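Local atomic coordinates of racemase (Pseudovibrio sp. JE062, PDB entry 3MKC), a protein that belongs to the mandelate racemase / muconate lactonizing enzyme family of the enolase superfamily, joining an N-terminal capping domain to a TIM-barrel-like domain. Residues V210-L213 and Y214-D218; A239-Q242 and H243-S247; I376-Q380 and E381-S385. One frame throughout, in Å; residues are numbered along the deposited sequence.

Contact 1 of 3, residues V210-L213 and Y214-D218; sequences VDYL and YRFTD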
loop_
_atom_site.group_PDB
_atom_site.type_symbol
_atom_site.label_atom_id
_atom_site.label_comp_id
_atom_site.label_asym_id
_atom_site.label_seq_id
_atom_site.Cartn_x
_atom_site.Cartn_y
_atom_site.Cartn_z
ATOM N N VAL A 210 14.889 1.344 5.521
ATOM C CA VAL A 210 15.337 -0.043 5.621
ATOM C C VAL A 210 14.243 -0.992 6.105
ATOM O O VAL A 210 13.558 -0.716 7.095
ATOM C CB VAL A 210 16.544 -0.172 6.577
ATOM C CG1 VAL A 210 17.077 -1.603 6.552
ATOM C CG2 VAL A 210 17.637 0.814 6.172
ATOM N N ASP A 211 14.097 -2.106 5.393
ATOM C CA ASP A 211 13.120 -3.141 5.712
ATOM C C ASP A 211 13.923 -4.324 6.232
ATOM O O ASP A 211 14.662 -4.959 5.476
ATOM C CB ASP A 211 12.344 -3.536 4.447
ATOM C CG ASP A 211 11.364 -4.683 4.679
ATOM O OD1 ASP A 211 11.259 -5.180 5.818
ATOM O OD2 ASP A 211 10.693 -5.087 3.707
ATOM N N TYR A 212 13.792 -4.610 7.521
ATOM C CA TYR A 212 14.534 -5.706 8.129
ATOM C C TYR A 212 13.835 -7.057 7.971
ATOM O O TYR A 212 14.346 -8.089 8.405
ATOM C CB TYR A 212 14.806 -5.375 9.601
ATOM C CG TYR A 212 15.695 -4.158 9.774
ATOM C CD1 TYR A 212 17.082 -4.281 9.837
ATOM C CD2 TYR A 212 15.149 -2.881 9.837
ATOM C CE1 TYR A 212 17.906 -3.156 9.959
ATOM C CE2 TYR A 212 15.953 -1.756 9.955
ATOM C CZ TYR A 212 17.333 -1.896 10.016
ATOM O OH TYR A 212 18.131 -0.776 10.136
ATOM N N LEU A 213 12.672 -7.038 7.325
ATOM C CA LEU A 213 11.896 -8.243 7.060
ATOM C C LEU A 213 11.658 -9.189 8.231
ATOM O O LEU A 213 11.754 -10.411 8.086
ATOM C CB LEU A 213 12.526 -9.019 5.893
ATOM C CG LEU A 213 12.339 -8.354 4.529
ATOM C CD1 LEU A 213 13.321 -8.939 3.513
ATOM C CD2 LEU A 213 10.897 -8.544 4.074
ATOM N N TYR A 214 11.361 -8.617 9.394
ATOM C CA TYR A 214 11.037 -9.404 10.574
ATOM C C TYR A 214 12.082 -10.435 10.985
ATOM O O TYR A 214 11.737 -11.535 11.411
ATOM C CB TYR A 214 9.697 -10.101 10.331
ATOM C CG TYR A 214 8.600 -9.147 9.906
ATOM C CD1 TYR A 214 8.033 -8.261 10.818
ATOM C CD2 TYR A 214 8.159 -9.096 8.578
ATOM C CE1 TYR A 214 7.065 -7.353 10.431
ATOM C CE2 TYR A 214 7.185 -8.184 8.176
ATOM C CZ TYR A 214 6.644 -7.312 9.115
ATOM O OH TYR A 214 5.698 -6.390 8.741
ATOM N N ARG A 215 13.358 -10.084 10.886
ATOM C CA ARG A 215 14.397 -11.037 11.257
ATOM C C ARG A 215 14.719 -11.027 12.752
ATOM O O ARG A 215 15.465 -11.878 13.220
ATOM C CB ARG A 215 15.678 -10.771 10.454
ATOM C CG ARG A 215 16.349 -9.456 10.771
ATOM C CD ARG A 215 17.496 -9.132 9.803
ATOM N NE ARG A 215 18.636 -10.047 9.889
ATOM C CZ ARG A 215 18.810 -11.112 9.108
ATOM N NH1 ARG A 215 17.915 -11.414 8.176
ATOM N NH2 ARG A 215 19.891 -11.870 9.244
ATOM N N PHE A 216 14.151 -10.080 13.498
ATOM C CA PHE A 216 14.418 -9.976 14.940
ATOM C C PHE A 216 13.217 -10.258 15.848
ATOM O O PHE A 216 12.073 -10.161 15.422
ATOM C CB PHE A 216 14.952 -8.582 15.264
ATOM C CG PHE A 216 16.228 -8.240 14.557
ATOM C CD1 PHE A 216 17.387 -8.971 14.792
ATOM C CD2 PHE A 216 16.279 -7.168 13.672
ATOM C CE1 PHE A 216 18.589 -8.635 14.155
ATOM C CE2 PHE A 216 17.466 -6.826 13.032
ATOM C CZ PHE A 216 18.627 -7.564 13.277
ATOM N N THR A 217 13.492 -10.590 17.110
ATOM C CA THR A 217 12.437 -10.867 18.086
ATOM C C THR A 217 12.721 -10.210 19.439
ATOM O O THR A 217 11.820 -10.068 20.268
ATOM C CB THR A 217 12.267 -12.380 18.329
ATOM O OG1 THR A 217 13.502 -12.936 18.796
ATOM C CG2 THR A 217 11.856 -13.086 17.048
ATOM N N ASP A 218 13.972 -9.814 19.652
ATOM C CA ASP A 218 14.390 -9.176 20.901
ATOM C C ASP A 218 14.616 -7.680 20.683
ATOM O O ASP A 218 15.535 -7.288 19.979
ATOM C CB ASP A 218 15.674 -9.849 21.409
ATOM C CG ASP A 218 16.235 -9.187 22.653
ATOM O OD1 ASP A 218 15.456 -8.568 23.407
ATOM O OD2 ASP A 218 17.455 -9.300 22.888
HETATM O O HOH W 1 15.945 -9.928 7.090
#
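The turn that carries the chain off the end of barrel strand 207-211 toward helix 219-228 is drawn together around one backbone oxygen, O of Y212, which R215 meets directly through its backbone and side chain, and again through a water. R215 N gives it a weak, bent hydrogen bond of 3.3 Å (138° at the hydrogen). The aliphatic part of the R215 side chain then curls past the same oxygen, CG lying 3.4 Å from Y212 O. With chi1 at 66°, CG of R215 stands between its own N and carbonyl carbon, and a bend at chi3 brings the guanidinium back so that a water in its plane bridges the two residues, 2.7 Å from R215 NH1 and 2.8 Å from Y212 O, to which it donates. A long, flexible arginine suits this place, because its far end also reaches the carbonyl of A184. In the TIM-barrel-like fold such a passage is a beta-alpha loop, and two aromatic rings, Y212 and F216, meet beside it: CD1 of Y212 lies at the edge of the F216 ring, 4.1 Å from CE2, and helices 188-202 and 219-228 touch both. CG of R215 sits over the centre of the F216 ring, 3.6 Å above its plane. At the strand end D211 makes an Asx turn, its OD1 accepting from L213 N at 2.8 Å, 43° out of the carboxylate plane.

Contact 2 of 3, residues A239-Q242 and H243-S247; sequences ATLQ and HDDLS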
loop_
_atom_site.group_PDB
_atom_site.type_symbol
_atom_site.label_atom_id
_atom_site.label_comp_id
_atom_site.label_asym_id
_atom_site.label_seq_id
_atom_site.Cartn_x
_atom_site.Cartn_y
_atom_site.Cartn_z
ATOM N N ALA A 239 9.730 -3.303 9.828
ATOM C CA ALA A 239 9.690 -4.721 10.151
ATOM C C ALA A 239 10.884 -5.167 10.990
ATOM O O ALA A 239 11.583 -6.122 10.649
ATOM C CB ALA A 239 9.621 -5.532 8.861
ATOM N N THR A 240 11.120 -4.457 12.085
ATOM C CA THR A 240 12.218 -4.787 12.980
ATOM C C THR A 240 11.813 -5.960 13.866
ATOM O O THR A 240 12.499 -6.979 13.917
ATOM C CB THR A 240 12.571 -3.595 13.882
ATOM O OG1 THR A 240 11.385 -3.135 14.539
ATOM C CG2 THR A 240 13.161 -2.458 13.061
ATOM N N LEU A 241 10.685 -5.820 14.548
ATOM C CA LEU A 241 10.210 -6.872 15.437
ATOM C C LEU A 241 8.993 -7.565 14.859
ATOM O O LEU A 241 8.460 -7.144 13.834
ATOM C CB LEU A 241 9.877 -6.281 16.808
ATOM C CG LEU A 241 11.105 -5.751 17.552
ATOM C CD1 LEU A 241 10.685 -4.988 18.806
ATOM C CD2 LEU A 241 12.006 -6.920 17.900
ATOM N N GLN A 242 8.560 -8.634 15.516
ATOM C CA GLN A 242 7.403 -9.367 15.038
ATOM C C GLN A 242 6.198 -8.448 15.033
ATOM O O GLN A 242 6.048 -7.579 15.892
ATOM C CB GLN A 242 7.170 -10.608 15.894
ATOM C CG GLN A 242 8.367 -11.560 15.873
ATOM C CD GLN A 242 8.893 -11.817 14.463
ATOM O OE1 GLN A 242 10.000 -11.406 14.113
ATOM N NE2 GLN A 242 8.097 -12.491 13.649
ATOM N N HIS A 243 5.340 -8.649 14.046
ATOM C CA HIS A 243 4.177 -7.809 13.854
ATOM C C HIS A 243 3.161 -7.773 15.000
ATOM O O HIS A 243 2.415 -6.804 15.126
ATOM C CB HIS A 243 3.508 -8.205 12.534
ATOM C CG HIS A 243 2.585 -7.168 11.983
ATOM N ND1 HIS A 243 1.278 -7.034 12.401
ATOM C CD2 HIS A 243 2.768 -6.232 11.022
ATOM C CE1 HIS A 243 0.696 -6.065 11.719
ATOM N NE2 HIS A 243 1.580 -5.562 10.874
ATOM N N ASP A 244 3.131 -8.805 15.839
ATOM C CA ASP A 244 2.196 -8.830 16.972
ATOM C C ASP A 244 2.803 -8.185 18.215
ATOM O O ASP A 244 2.093 -7.857 19.167
ATOM C CB ASP A 244 1.813 -10.268 17.358
ATOM C CG ASP A 244 0.984 -10.969 16.300
ATOM O OD1 ASP A 244 -0.062 -10.419 15.900
ATOM O OD2 ASP A 244 1.377 -12.085 15.890
ATOM N N ASP A 245 4.121 -8.022 18.203
ATOM C CA ASP A 245 4.857 -7.470 19.332
ATOM C C ASP A 245 4.787 -5.949 19.419
ATOM O O ASP A 245 5.799 -5.269 19.318
ATOM C CB ASP A 245 6.317 -7.943 19.236
ATOM C CG ASP A 245 7.141 -7.605 20.466
ATOM O OD1 ASP A 245 6.557 -7.237 21.515
ATOM O OD2 ASP A 245 8.391 -7.729 20.374
ATOM N N LEU A 246 3.589 -5.415 19.610
ATOM C CA LEU A 246 3.450 -3.971 19.710
ATOM C C LEU A 246 4.235 -3.388 20.872
ATOM O O LEU A 246 4.886 -2.356 20.721
ATOM C CB LEU A 246 1.978 -3.575 19.826
ATOM C CG LEU A 246 1.348 -3.293 18.456
ATOM C CD1 LEU A 246 1.403 -4.539 17.592
ATOM C CD2 LEU A 246 -0.085 -2.827 18.639
ATOM N N SER A 247 4.179 -4.040 22.032
ATOM C CA SER A 247 4.910 -3.532 23.185
ATOM C C SER A 247 6.408 -3.488 22.893
ATOM O O SER A 247 7.115 -2.635 23.408
ATOM C CB SER A 247 4.627 -4.388 24.431
ATOM O OG SER A 247 4.825 -5.768 24.176
HETATM O O HOH W 2 9.287 -9.478 18.437
#
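A type I beta turn at the protein surface, Q242 to D245, brings the loop after barrel strand 236-238 round to the start of helix 246-255. Its closing bond runs from D245 N to Q242 O, 3.0 Å long, with the donor 58° out of the carbonyl plane. The D245 side chain also lies against the turn: CB is 3.4 Å from Q242 O, and chi1 of -171° sets the carboxylate opposite its own N, where OD2 comes 3.9 Å from L241 CD1. That methyl belongs to a buried leucine, whose apolar branches suit a place in contact with helices 219-228 and 246-255. A water joins the two halves of the loop, accepting from Q242 N at 3.1 Å and donating to D245 OD2 at 2.8 Å. H243, at the turn's second position, leans its ring edge-to-face on W275. An aspartate suits the place of D245, the N-cap: OD1 accepts a weak bond from G248 N in the first turn of the helix. The two carboxylate oxygens thus have separate tasks, OD1 facing the helix and OD2 the water, and the negative charge beside the helix's N-terminus is probably stabilised by the amides there.

Contact 3 of 3, residues I376-Q380 and E381-S385; sequences IDLNQ and EFLAS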
loop_
_atom_site.group_PDB
_atom_site.type_symbol
_atom_site.label_atom_id
_atom_site.label_comp_id
_atom_site.label_asym_id
_atom_site.label_seq_id
_atom_site.Cartn_x
_atom_site.Cartn_y
_atom_site.Cartn_z
ATOM N N ILE A 376 -7.165 4.563 -14.819
ATOM C CA ILE A 376 -6.571 3.327 -15.300
ATOM C C ILE A 376 -7.601 2.432 -15.956
ATOM O O ILE A 376 -8.811 2.603 -15.769
ATOM C CB ILE A 376 -5.934 2.514 -14.156
ATOM C CG1 ILE A 376 -6.960 2.320 -13.037
ATOM C CG2 ILE A 376 -4.669 3.196 -13.662
ATOM C CD1 ILE A 376 -6.454 1.448 -11.897
ATOM N N ASP A 377 -7.107 1.471 -16.728
ATOM C CA ASP A 377 -7.975 0.511 -17.383
ATOM C C ASP A 377 -7.207 -0.783 -17.595
ATOM O O ASP A 377 -5.974 -0.790 -17.687
ATOM C CB ASP A 377 -8.481 1.053 -18.718
ATOM C CG ASP A 377 -9.837 0.483 -19.098
ATOM O OD1 ASP A 377 -10.343 -0.397 -18.366
ATOM O OD2 ASP A 377 -10.399 0.916 -20.127
ATOM N N LEU A 378 -7.944 -1.884 -17.662
ATOM C CA LEU A 378 -7.338 -3.192 -17.850
ATOM C C LEU A 378 -6.774 -3.373 -19.244
ATOM O O LEU A 378 -7.366 -2.931 -20.230
ATOM C CB LEU A 378 -8.366 -4.295 -17.605
ATOM C CG LEU A 378 -8.901 -4.486 -16.191
ATOM C CD1 LEU A 378 -10.048 -5.486 -16.225
ATOM C CD2 LEU A 378 -7.784 -4.969 -15.280
ATOM N N ASN A 379 -5.623 -4.029 -19.310
ATOM C CA ASN A 379 -4.977 -4.330 -20.575
ATOM C C ASN A 379 -5.529 -5.700 -20.987
ATOM O O ASN A 379 -5.002 -6.740 -20.585
ATOM C CB ASN A 379 -3.467 -4.397 -20.375
ATOM C CG ASN A 379 -2.740 -4.837 -21.619
ATOM O OD1 ASN A 379 -3.359 -5.138 -22.640
ATOM N ND2 ASN A 379 -1.415 -4.882 -21.542
ATOM N N GLN A 380 -6.590 -5.693 -21.787
ATOM C CA GLN A 380 -7.243 -6.930 -22.211
ATOM C C GLN A 380 -6.349 -7.960 -22.901
ATOM O O GLN A 380 -6.447 -9.151 -22.607
ATOM C CB GLN A 380 -8.439 -6.605 -23.106
ATOM C CG GLN A 380 -9.400 -5.596 -22.502
ATOM C CD GLN A 380 -10.665 -5.435 -23.323
ATOM O OE1 GLN A 380 -10.612 -5.241 -24.540
ATOM N NE2 GLN A 380 -11.813 -5.505 -22.657
ATOM N N GLU A 381 -5.489 -7.520 -23.818
ATOM C CA GLU A 381 -4.603 -8.458 -24.506
ATOM C C GLU A 381 -3.779 -9.241 -23.491
ATOM O O GLU A 381 -3.552 -10.441 -23.644
ATOM C CB GLU A 381 -3.647 -7.729 -25.457
ATOM C CG GLU A 381 -4.294 -7.123 -26.691
ATOM C CD GLU A 381 -3.270 -6.773 -27.766
ATOM O OE1 GLU A 381 -2.327 -6.009 -27.473
ATOM O OE2 GLU A 381 -3.407 -7.267 -28.906
ATOM N N PHE A 382 -3.329 -8.552 -22.449
ATOM C CA PHE A 382 -2.526 -9.194 -21.424
ATOM C C PHE A 382 -3.334 -10.223 -20.639
ATOM O O PHE A 382 -2.880 -11.346 -20.434
ATOM C CB PHE A 382 -1.962 -8.157 -20.460
ATOM C CG PHE A 382 -1.024 -8.736 -19.454
ATOM C CD1 PHE A 382 0.203 -9.252 -19.856
ATOM C CD2 PHE A 382 -1.377 -8.805 -18.111
ATOM C CE1 PHE A 382 1.065 -9.834 -18.938
ATOM C CE2 PHE A 382 -0.523 -9.385 -17.183
ATOM C CZ PHE A 382 0.701 -9.900 -17.593
ATOM N N LEU A 383 -4.519 -9.830 -20.187
ATOM C CA LEU A 383 -5.380 -10.734 -19.434
ATOM C C LEU A 383 -5.716 -11.966 -20.253
ATOM O O LEU A 383 -5.493 -13.094 -19.818
ATOM C CB LEU A 383 -6.677 -10.036 -19.039
ATOM C CG LEU A 383 -6.681 -9.233 -17.742
ATOM C CD1 LEU A 383 -8.067 -8.656 -17.525
ATOM C CD2 LEU A 383 -6.288 -10.131 -16.576
ATOM N N ALA A 384 -6.256 -11.736 -21.446
ATOM C CA ALA A 384 -6.639 -12.820 -22.336
ATOM C C ALA A 384 -5.484 -13.781 -22.578
ATOM O O ALA A 384 -5.702 -14.974 -22.777
ATOM C CB ALA A 384 -7.138 -12.254 -23.660
ATOM N N SER A 385 -4.256 -13.266 -22.555
ATOM C CA SER A 385 -3.087 -14.110 -22.778
ATOM C C SER A 385 -2.823 -14.965 -21.549
ATOM O O SER A 385 -1.868 -15.743 -21.515
ATOM C CB SER A 385 -1.849 -13.257 -23.074
ATOM O OG SER A 385 -1.318 -12.693 -21.886
#
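N379 is the N-cap of the short C-terminal helix 380-384, which begins one residue after strand 377-378. Its backbone O takes the straight bond from L383 N, 3.2 Å long (166° at the hydrogen) and in the carbonyl plane, together with a weak one from F382 N. The side chain adds a weak capping bond, F382 N to N379 OD1 at 3.4 Å, so the amide of F382 is shared between two acceptors of one residue. With CG anti to the backbone N (chi1 174°), the carboxamide swings forward over the helix start, and an asparagine can use both its ends there: ND2 is satisfied by the carbonyl of Y353 while lying 3.5 Å from F382 CB. One residue on, Q380 O accepts from A384 N at 2.8 Å, nearly in line with the carbonyl. Before the helix, D377 OD1 accepts from L378 N and from the hydroxyl of Y43. L378 and L383 supply the apolar side, meeting through their CD1 methyls at 4.0 Å; L378 also touches L45 of strand 43-48, and L383 touches V20 of strand 12-22. At the helix end S385 N bonds to E381 O, and S385 OG donates to F382 O over an unusually short 2.5 Å, the hydroxyl lying 24° from the carbonyl plane of F382.

Contacts 1 and 2 belong to consecutive beta-alpha loops of the barrel, their centres about 9 Å apart, and they touch directly: Y214 N probably donates to A239 O, 2.8 Å away. Contact 3 lies on the opposite side of the chain's centre, about 37 Å from contact 1 and 39 Å from contact 2 between centres. Contact 1 is partly buried and combines aromatic packing with a water-bridged arginine; contacts 2 and 3 are at the surface. Helix 219-228 touches side chains of both 210-218 and 239-247. All three include a helix N-cap, D218, D245 and N379: aspartates in the barrel loops and a neutral amide in contact 3.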